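Local structure of trilobed Protease (Pyrococcus furiosus, 2GOP) at residues A[150-162]-A[166-178]. The protein is a trilobed protease, probably cleaving peptides, of which this chain is the beta-propeller domain with an open Velcro topology. Numbering follows the deposited sequence. Where two conformers were deposited one is given.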
ATOM      1  N   GLU A 150      11.086 -16.814  -3.674  1.00 54.89           N
ATOM      2  CA  GLU A 150      10.252 -15.647  -3.945  1.00 53.16           C
ATOM      3  C   GLU A 150       8.788 -15.975  -3.619  1.00 51.71           C
ATOM      4  O   GLU A 150       7.870 -15.537  -4.317  1.00 52.46           O
ATOM      5  CB  GLU A 150      10.418 -15.233  -5.413  1.00 53.86           C
ATOM      6  CG  GLU A 150      10.262 -13.739  -5.688  1.00 55.37           C
ATOM      7  CD  GLU A 150      10.630 -13.373  -7.120  1.00 55.53           C
ATOM      8  OE1 GLU A 150       9.967 -13.870  -8.056  1.00 57.30           O
ATOM      9  OE2 GLU A 150      11.586 -12.590  -7.313  1.00 59.35           O
ATOM     10  N   LYS A 151       8.587 -16.731  -2.539  1.00 48.61           N
ATOM     11  CA  LYS A 151       7.294 -17.346  -2.228  1.00 47.59           C
ATOM     12  C   LYS A 151       6.845 -17.028  -0.805  1.00 44.42           C
ATOM     13  O   LYS A 151       7.666 -16.789   0.076  1.00 44.42           O
ATOM     14  CB  LYS A 151       7.383 -18.870  -2.373  1.00 49.01           C
ATOM     15  CG  LYS A 151       7.703 -19.373  -3.774  1.00 53.22           C
ATOM     16  CD  LYS A 151       6.481 -19.302  -4.678  1.00 54.81           C
ATOM     17  CE  LYS A 151       6.791 -19.774  -6.095  1.00 55.03           C
ATOM     18  NZ  LYS A 151       5.569 -19.675  -6.964  1.00 55.65           N
ATOM     19  N   THR A 152       5.534 -17.037  -0.593  1.00 42.15           N
ATOM     20  CA  THR A 152       4.968 -16.947   0.746  1.00 42.26           C
ATOM     21  C   THR A 152       4.796 -18.365   1.235  1.00 41.84           C
ATOM     22  O   THR A 152       4.284 -19.212   0.504  1.00 41.59           O
ATOM     23  CB  THR A 152       3.599 -16.236   0.757  1.00 42.93           C
ATOM     24  OG1 THR A 152       3.682 -15.004   0.022  1.00 43.16           O
ATOM     25  CG2 THR A 152       3.161 -15.952   2.198  1.00 41.04           C
ATOM     26  N   THR A 153       5.253 -18.632   2.454  1.00 40.48           N
ATOM     27  CA  THR A 153       5.085 -19.944   3.076  1.00 39.06           C
ATOM     28  C   THR A 153       3.996 -19.931   4.153  1.00 37.62           C
ATOM     29  O   THR A 153       3.920 -19.016   4.984  1.00 38.32           O
ATOM     30  CB  THR A 153       6.414 -20.455   3.671  1.00 39.73           C
ATOM     31  OG1 THR A 153       7.391 -20.555   2.629  1.00 37.35           O
ATOM     32  CG2 THR A 153       6.235 -21.814   4.311  1.00 38.97           C
ATOM     33  N   PHE A 154       3.151 -20.954   4.099  1.00 37.77           N
ATOM     34  CA  PHE A 154       2.089 -21.187   5.069  1.00 39.31           C
ATOM     35  C   PHE A 154       2.443 -22.424   5.913  1.00 39.66           C
ATOM     36  O   PHE A 154       2.640 -23.518   5.374  1.00 35.72           O
ATOM     37  CB  PHE A 154       0.753 -21.424   4.352  1.00 38.23           C
ATOM     38  CG  PHE A 154       0.244 -20.229   3.547  1.00 40.40           C
ATOM     39  CD1 PHE A 154       0.897 -19.811   2.396  1.00 39.01           C
ATOM     40  CD2 PHE A 154      -0.922 -19.562   3.925  1.00 36.88           C
ATOM     41  CE1 PHE A 154       0.421 -18.733   1.648  1.00 34.71           C
ATOM     42  CE2 PHE A 154      -1.393 -18.493   3.186  1.00 39.11           C
ATOM     43  CZ  PHE A 154      -0.719 -18.085   2.031  1.00 35.84           C
ATOM     44  N   TRP A 155       2.517 -22.248   7.231  1.00 38.69           N
ATOM     45  CA  TRP A 155       2.729 -23.358   8.150  1.00 39.57           C
ATOM     46  C   TRP A 155       1.515 -23.546   9.058  1.00 41.19           C
ATOM     47  O   TRP A 155       1.002 -22.576   9.631  1.00 43.28           O
ATOM     48  CB  TRP A 155       3.916 -23.098   9.073  1.00 39.38           C
ATOM     49  CG  TRP A 155       5.262 -22.941   8.463  1.00 36.59           C
ATOM     50  CD1 TRP A 155       6.172 -23.917   8.251  1.00 38.80           C
ATOM     51  CD2 TRP A 155       5.908 -21.703   8.109  1.00 38.74           C
ATOM     52  NE1 TRP A 155       7.335 -23.379   7.737  1.00 38.75           N
ATOM     53  CE2 TRP A 155       7.192 -22.020   7.645  1.00 35.59           C
ATOM     54  CE3 TRP A 155       5.504 -20.360   8.107  1.00 38.37           C
ATOM     55  CZ2 TRP A 155       8.085 -21.046   7.185  1.00 37.11           C
ATOM     56  CZ3 TRP A 155       6.389 -19.400   7.658  1.00 37.67           C
ATOM     57  CH2 TRP A 155       7.662 -19.750   7.190  1.00 37.55           C
ATOM     58  N   ILE A 156       1.072 -24.788   9.214  1.00 40.13           N
ATOM     59  CA  ILE A 156       0.141 -25.129  10.281  1.00 41.82           C
ATOM     60  C   ILE A 156       0.932 -25.880  11.340  1.00 43.43           C
ATOM     61  O   ILE A 156       1.490 -26.942  11.071  1.00 42.41           O
ATOM     62  CB  ILE A 156      -1.035 -25.980   9.785  1.00 42.13           C
ATOM     63  CG1 ILE A 156      -1.813 -25.221   8.703  1.00 42.06           C
ATOM     64  CG2 ILE A 156      -1.985 -26.315  10.934  1.00 39.74           C
ATOM     65  CD1 ILE A 156      -3.081 -25.941   8.254  1.00 43.65           C
ATOM     66  N   PHE A 157       1.015 -25.291  12.526  1.00 45.38           N
ATOM     67  CA  PHE A 157       1.692 -25.903  13.644  1.00 45.01           C
ATOM     68  C   PHE A 157       0.658 -26.426  14.638  1.00 44.43           C
ATOM     69  O   PHE A 157      -0.344 -25.767  14.919  1.00 40.96           O
ATOM     70  CB  PHE A 157       2.616 -24.897  14.334  1.00 45.97           C
ATOM     71  CG  PHE A 157       3.546 -25.531  15.320  1.00 47.49           C
ATOM     72  CD1 PHE A 157       4.778 -26.025  14.910  1.00 47.13           C
ATOM     73  CD2 PHE A 157       3.180 -25.672  16.652  1.00 47.97           C
ATOM     74  CE1 PHE A 157       5.628 -26.627  15.814  1.00 47.63           C
ATOM     75  CE2 PHE A 157       4.033 -26.286  17.560  1.00 45.55           C
ATOM     76  CZ  PHE A 157       5.250 -26.756  17.140  1.00 46.32           C
ATOM     77  N   ASP A 158       0.926 -27.614  15.167  1.00 46.67           N
ATOM     78  CA  ASP A 158       0.039 -28.290  16.096  1.00 46.23           C
ATOM     79  C   ASP A 158       0.693 -28.296  17.465  1.00 46.55           C
ATOM     80  O   ASP A 158       1.760 -28.874  17.639  1.00 42.55           O
ATOM     81  CB  ASP A 158      -0.189 -29.722  15.604  1.00 47.73           C
ATOM     82  CG  ASP A 158      -1.040 -30.556  16.551  1.00 49.09           C
ATOM     83  OD1 ASP A 158      -1.635 -30.004  17.498  1.00 51.11           O
ATOM     84  OD2 ASP A 158      -1.100 -31.786  16.342  1.00 57.17           O
ATOM     85  N   THR A 159       0.055 -27.658  18.440  1.00 48.88           N
ATOM     86  CA  THR A 159       0.607 -27.604  19.802  1.00 51.06           C
ATOM     87  C   THR A 159       0.501 -28.943  20.553  1.00 52.83           C
ATOM     88  O   THR A 159       1.223 -29.170  21.517  1.00 52.84           O
ATOM     89  CB  THR A 159      -0.068 -26.498  20.647  1.00 50.53           C
ATOM     90  OG1 THR A 159      -1.458 -26.796  20.812  1.00 49.19           O
ATOM     91  CG2 THR A 159       0.100 -25.152  19.987  1.00 45.10           C
ATOM     92  N   GLU A 160      -0.401 -29.814  20.107  1.00 55.41           N
ATOM     93  CA  GLU A 160      -0.541 -31.153  20.671  1.00 56.41           C
ATOM     94  C   GLU A 160       0.632 -32.022  20.201  1.00 57.31           C
ATOM     95  O   GLU A 160       1.445 -32.480  21.007  1.00 58.56           O
ATOM     96  CB  GLU A 160      -1.887 -31.756  20.244  1.00 57.62           C
ATOM     97  CG  GLU A 160      -2.457 -32.820  21.174  1.00 58.82           C
ATOM     98  CD  GLU A 160      -3.925 -33.122  20.873  1.00 61.34           C
ATOM     99  OE1 GLU A 160      -4.332 -33.046  19.689  1.00 64.80           O
ATOM    100  OE2 GLU A 160      -4.671 -33.437  21.825  1.00 66.60           O
ATOM    101  N   SER A 161       0.724 -32.217  18.889  1.00 57.86           N
ATOM    102  CA  SER A 161       1.807 -32.982  18.266  1.00 57.65           C
ATOM    103  C   SER A 161       3.161 -32.303  18.427  1.00 57.52           C
ATOM    104  O   SER A 161       4.194 -32.965  18.383  1.00 56.17           O
ATOM    105  CB  SER A 161       1.526 -33.169  16.774  1.00 58.87           C
ATOM    106  OG  SER A 161       2.582 -33.854  16.127  1.00 61.73           O
ATOM    107  N   GLU A 162       3.147 -30.980  18.578  1.00 58.60           N
ATOM    108  CA  GLU A 162       4.359 -30.204  18.829  1.00 57.70           C
ATOM    109  C   GLU A 162       5.242 -30.158  17.580  1.00 56.59           C
ATOM    110  O   GLU A 162       6.467 -30.175  17.678  1.00 55.71           O
ATOM    111  CB  GLU A 162       5.123 -30.792  20.030  1.00 59.27           C
ATOM    112  CG  GLU A 162       5.903 -29.783  20.847  1.00 63.27           C
ATOM    113  CD  GLU A 162       5.038 -29.038  21.856  1.00 68.31           C
ATOM    114  OE1 GLU A 162       4.138 -28.277  21.430  1.00 68.62           O
ATOM    115  OE2 GLU A 162       5.278 -29.204  23.076  1.00 71.54           O
ATOM    116  N   GLU A 166       1.300 -29.209   8.414  1.00 48.05           N
ATOM    117  CA  GLU A 166       1.093 -28.826   7.026  0.50 47.23           C
ATOM    118  C   GLU A 166       1.985 -27.628   6.704  1.00 46.83           C
ATOM    119  O   GLU A 166       2.247 -26.789   7.571  1.00 44.31           O
ATOM    120  CB  GLU A 166      -0.378 -28.490   6.754  0.50 47.75           C
ATOM    121  CG  GLU A 166      -1.284 -29.713   6.497  0.50 50.83           C
ATOM    122  CD  GLU A 166      -2.250 -30.040   7.633  0.50 52.89           C
ATOM    123  OE1 GLU A 166      -2.377 -29.236   8.582  0.50 55.38           O
ATOM    124  OE2 GLU A 166      -2.902 -31.107   7.561  0.50 52.35           O
ATOM    125  N   GLU A 167       2.446 -27.571   5.461  1.00 46.51           N
ATOM    126  CA  GLU A 167       3.299 -26.499   4.980  1.00 46.67           C
ATOM    127  C   GLU A 167       3.120 -26.385   3.464  1.00 46.48           C
ATOM    128  O   GLU A 167       3.181 -27.381   2.753  1.00 45.48           O
ATOM    129  CB  GLU A 167       4.762 -26.770   5.350  1.00 46.71           C
ATOM    130  CG  GLU A 167       5.774 -25.839   4.659  1.00 48.84           C
ATOM    131  CD  GLU A 167       7.148 -25.815   5.321  1.00 49.61           C
ATOM    132  OE1 GLU A 167       7.440 -26.678   6.169  1.00 52.27           O
ATOM    133  OE2 GLU A 167       7.945 -24.922   4.981  1.00 50.81           O
ATOM    134  N   PHE A 168       2.847 -25.183   2.969  1.00 45.74           N
ATOM    135  CA  PHE A 168       2.791 -24.977   1.520  1.00 43.71           C
ATOM    136  C   PHE A 168       3.224 -23.579   1.145  1.00 43.81           C
ATOM    137  O   PHE A 168       3.315 -22.692   1.993  1.00 43.73           O
ATOM    138  CB  PHE A 168       1.400 -25.287   0.949  1.00 42.51           C
ATOM    139  CG  PHE A 168       0.298 -24.410   1.473  1.00 43.43           C
ATOM    140  CD1 PHE A 168      -0.082 -23.263   0.788  1.00 40.94           C
ATOM    141  CD2 PHE A 168      -0.387 -24.754   2.631  1.00 45.89           C
ATOM    142  CE1 PHE A 168      -1.107 -22.470   1.251  1.00 42.86           C
ATOM    143  CE2 PHE A 168      -1.408 -23.969   3.105  1.00 42.57           C
ATOM    144  CZ  PHE A 168      -1.780 -22.822   2.409  1.00 43.44           C
ATOM    145  N   GLU A 169       3.508 -23.404  -0.138  1.00 45.09           N
ATOM    146  CA  GLU A 169       3.977 -22.142  -0.661  1.00 44.22           C
ATOM    147  C   GLU A 169       2.990 -21.583  -1.675  1.00 43.31           C
ATOM    148  O   GLU A 169       2.362 -22.324  -2.424  1.00 42.89           O
ATOM    149  CB  GLU A 169       5.350 -22.326  -1.300  1.00 44.79           C
ATOM    150  CG  GLU A 169       6.449 -22.598  -0.283  1.00 47.12           C
ATOM    151  CD  GLU A 169       7.831 -22.679  -0.906  1.00 48.29           C
ATOM    152  OE1 GLU A 169       7.928 -22.794  -2.148  1.00 49.57           O
ATOM    153  OE2 GLU A 169       8.823 -22.629  -0.143  1.00 55.58           O
ATOM    154  N   LYS A 170       2.859 -20.265  -1.671  1.00 40.73           N
ATOM    155  CA  LYS A 170       2.134 -19.550  -2.696  1.00 40.60           C
ATOM    156  C   LYS A 170       3.021 -18.422  -3.210  1.00 40.44           C
ATOM    157  O   LYS A 170       4.083 -18.151  -2.638  1.00 41.59           O
ATOM    158  CB  LYS A 170       0.819 -19.018  -2.118  1.00 39.68           C
ATOM    159  CG  LYS A 170      -0.164 -20.115  -1.752  1.00 40.65           C
ATOM    160  CD  LYS A 170      -0.584 -20.902  -2.983  1.00 40.92           C
ATOM    161  CE  LYS A 170      -1.799 -21.758  -2.719  1.00 43.37           C
ATOM    162  NZ  LYS A 170      -2.238 -22.407  -3.973  1.00 44.10           N
ATOM    163  N   PRO A 171       2.623 -17.783  -4.318  1.00 41.45           N
ATOM    164  CA  PRO A 171       3.395 -16.644  -4.784  1.00 42.98           C
ATOM    165  C   PRO A 171       3.506 -15.512  -3.766  1.00 43.39           C
ATOM    166  O   PRO A 171       2.681 -15.390  -2.858  1.00 43.46           O
ATOM    167  CB  PRO A 171       2.608 -16.168  -6.007  1.00 43.61           C
ATOM    168  CG  PRO A 171       1.847 -17.358  -6.460  1.00 43.56           C
ATOM    169  CD  PRO A 171       1.497 -18.091  -5.223  1.00 41.92           C
ATOM    170  N   ARG A 172       4.523 -14.684  -3.941  1.00 44.95           N
ATOM    171  CA  ARG A 172       4.769 -13.551  -3.057  1.00 46.49           C
ATOM    172  C   ARG A 172       3.508 -12.680  -2.896  1.00 44.66           C
ATOM    173  O   ARG A 172       2.711 -12.538  -3.824  1.00 43.20           O
ATOM    174  CB  ARG A 172       5.954 -12.727  -3.596  1.00 48.81           C
ATOM    175  CG  ARG A 172       6.460 -11.640  -2.655  1.00 50.87           C
ATOM    176  CD  ARG A 172       7.749 -11.010  -3.161  1.00 54.15           C
ATOM    177  NE  ARG A 172       8.925 -11.801  -2.798  1.00 59.93           N
ATOM    178  CZ  ARG A 172       9.486 -11.822  -1.589  1.00 63.56           C
ATOM    179  NH1 ARG A 172       8.985 -11.100  -0.585  1.00 66.49           N
ATOM    180  NH2 ARG A 172      10.558 -12.580  -1.375  1.00 64.49           N
ATOM    181  N   PHE A 173       3.336 -12.127  -1.698  1.00 43.87           N
ATOM    182  CA  PHE A 173       2.196 -11.271  -1.351  1.00 43.22           C
ATOM    183  C   PHE A 173       0.866 -12.020  -1.199  1.00 41.08           C
ATOM    184  O   PHE A 173      -0.191 -11.399  -1.210  1.00 37.96           O
ATOM    185  CB  PHE A 173       2.043 -10.109  -2.342  1.00 47.01           C
ATOM    186  CG  PHE A 173       3.339  -9.418  -2.667  1.00 48.80           C
ATOM    187  CD1 PHE A 173       4.120  -8.874  -1.657  1.00 50.58           C
ATOM    188  CD2 PHE A 173       3.775  -9.310  -3.981  1.00 50.70           C
ATOM    189  CE1 PHE A 173       5.318  -8.237  -1.948  1.00 50.27           C
ATOM    190  CE2 PHE A 173       4.970  -8.672  -4.281  1.00 50.97           C
ATOM    191  CZ  PHE A 173       5.743  -8.133  -3.258  1.00 51.06           C
ATOM    192  N   SER A 174       0.920 -13.342  -1.054  1.00 39.74           N
ATOM    193  CA  SER A 174      -0.266 -14.120  -0.715  1.00 39.37           C
ATOM    194  C   SER A 174      -0.517 -14.005   0.786  1.00 38.39           C
ATOM    195  O   SER A 174       0.363 -13.599   1.548  1.00 37.48           O
ATOM    196  CB  SER A 174      -0.106 -15.586  -1.126  1.00 40.28           C
ATOM    197  OG  SER A 174       0.050 -15.719  -2.526  1.00 35.85           O
ATOM    198  N   SER A 175      -1.730 -14.341   1.200  1.00 36.91           N
ATOM    199  CA  SER A 175      -2.128 -14.234   2.604  1.00 36.81           C
ATOM    200  C   SER A 175      -3.171 -15.317   2.890  1.00 34.81           C
ATOM    201  O   SER A 175      -3.668 -15.954   1.967  1.00 34.22           O
ATOM    202  CB  SER A 175      -2.681 -12.847   2.910  1.00 34.28           C
ATOM    203  OG  SER A 175      -3.827 -12.560   2.136  1.00 34.45           O
ATOM    204  N   GLY A 176      -3.470 -15.547   4.161  1.00 35.03           N
ATOM    205  CA  GLY A 176      -4.392 -16.637   4.525  1.00 36.61           C
ATOM    206  C   GLY A 176      -5.024 -16.428   5.873  1.00 38.43           C
ATOM    207  O   GLY A 176      -4.436 -15.760   6.740  1.00 36.29           O
ATOM    208  N   ILE A 177      -6.234 -16.980   6.039  1.00 38.23           N
ATOM    209  CA  ILE A 177      -6.948 -16.958   7.311  1.00 37.63           C
ATOM    210  C   ILE A 177      -7.620 -18.303   7.542  1.00 37.98           C
ATOM    211  O   ILE A 177      -7.877 -19.044   6.587  1.00 36.60           O
ATOM    212  CB  ILE A 177      -8.025 -15.830   7.372  1.00 39.69           C
ATOM    213  CG1 ILE A 177      -9.054 -15.998   6.252  1.00 37.98           C
ATOM    214  CG2 ILE A 177      -7.379 -14.427   7.259  1.00 38.22           C
ATOM    215  CD1 ILE A 177     -10.343 -15.243   6.500  1.00 36.97           C
ATOM    216  N   TRP A 178      -7.885 -18.632   8.807  1.00 35.78           N
ATOM    217  CA  TRP A 178      -8.639 -19.841   9.127  1.00 37.02           C
ATOM    218  C   TRP A 178     -10.099 -19.631   8.729  1.00 37.80           C
ATOM    219  O   TRP A 178     -10.644 -18.539   8.904  1.00 32.43           O
ATOM    220  CB  TRP A 178      -8.612 -20.143  10.627  1.00 37.22           C
ATOM    221  CG  TRP A 178      -7.345 -20.726  11.159  1.00 36.05           C
ATOM    222  CD1 TRP A 178      -6.452 -20.107  11.977  1.00 37.44           C
ATOM    223  CD2 TRP A 178      -6.843 -22.051  10.948  1.00 36.72           C
ATOM    224  NE1 TRP A 178      -5.423 -20.946  12.268  1.00 37.11           N
ATOM    225  CE2 TRP A 178      -5.633 -22.150  11.656  1.00 36.57           C
ATOM    226  CE3 TRP A 178      -7.297 -23.166  10.225  1.00 37.36           C
ATOM    227  CZ2 TRP A 178      -4.859 -23.316  11.664  1.00 34.93           C
ATOM    228  CZ3 TRP A 178      -6.522 -24.329  10.235  1.00 36.27           C
ATOM    229  CH2 TRP A 178      -5.320 -24.388  10.950  1.00 36.65           C
TER
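Glu-166 pairs with Ile-156 where strands 151-158 and 163-171 run antiparallel as a hairpin; Ile-156 N gives its hydrogen to Glu-166 O at 2.8 Å, and CB of Glu-166 packs against the isoleucine side chain. On the other face, Glu-167 stretches its chain beside Trp-155, the carboxylate plane turned 53° from the indole, and its OE2 is salt-bridged to Lys-124, a fitting end for an exposed acid. Phe-168 meets Phe-154, the large buried ring of the opposite face. Phe-154 N meets Phe-168 O almost straight, at 2.7 Å, while the two rings lie nearly parallel (8°) but slid apart. CG of Phe-168 sits between the backbone N and the carbonyl carbon (chi1 62°), which brings its ring over the Phe-154 side chain, and Phe-154 CB lies 3.6 Å from the Phe-168 centroid as a CH-pi contact. Lys-170 lends its aliphatic part to the Phe-154 ring, CG lying 3.7 Å from CE1, and sends its amine on to Glu-210. Pro-171 opens a type II turn that ends at Ser-174. Pro-171 O is gripped from opposite faces by two hydroxyls, Thr-152 OG1 at 3.1 Å and Ser-174 OG at 2.7 Å; Thr-152 ties the turn to strand 151-158, while Ser-174 closes the turn on itself. Beyond it the chain passes the edge of Phe-154, where Gly-176, lacking a side chain, lets the ring come close, with CE2 3.7 Å from Gly-176 N. Trp-178 CH2 then packs on Ile-156 CD1. The hairpin forms the outer half of a four-stranded propeller blade, strand 117-123 lying beyond 151-158, while strand 175-179 begins the next blade, alongside strand 182-188.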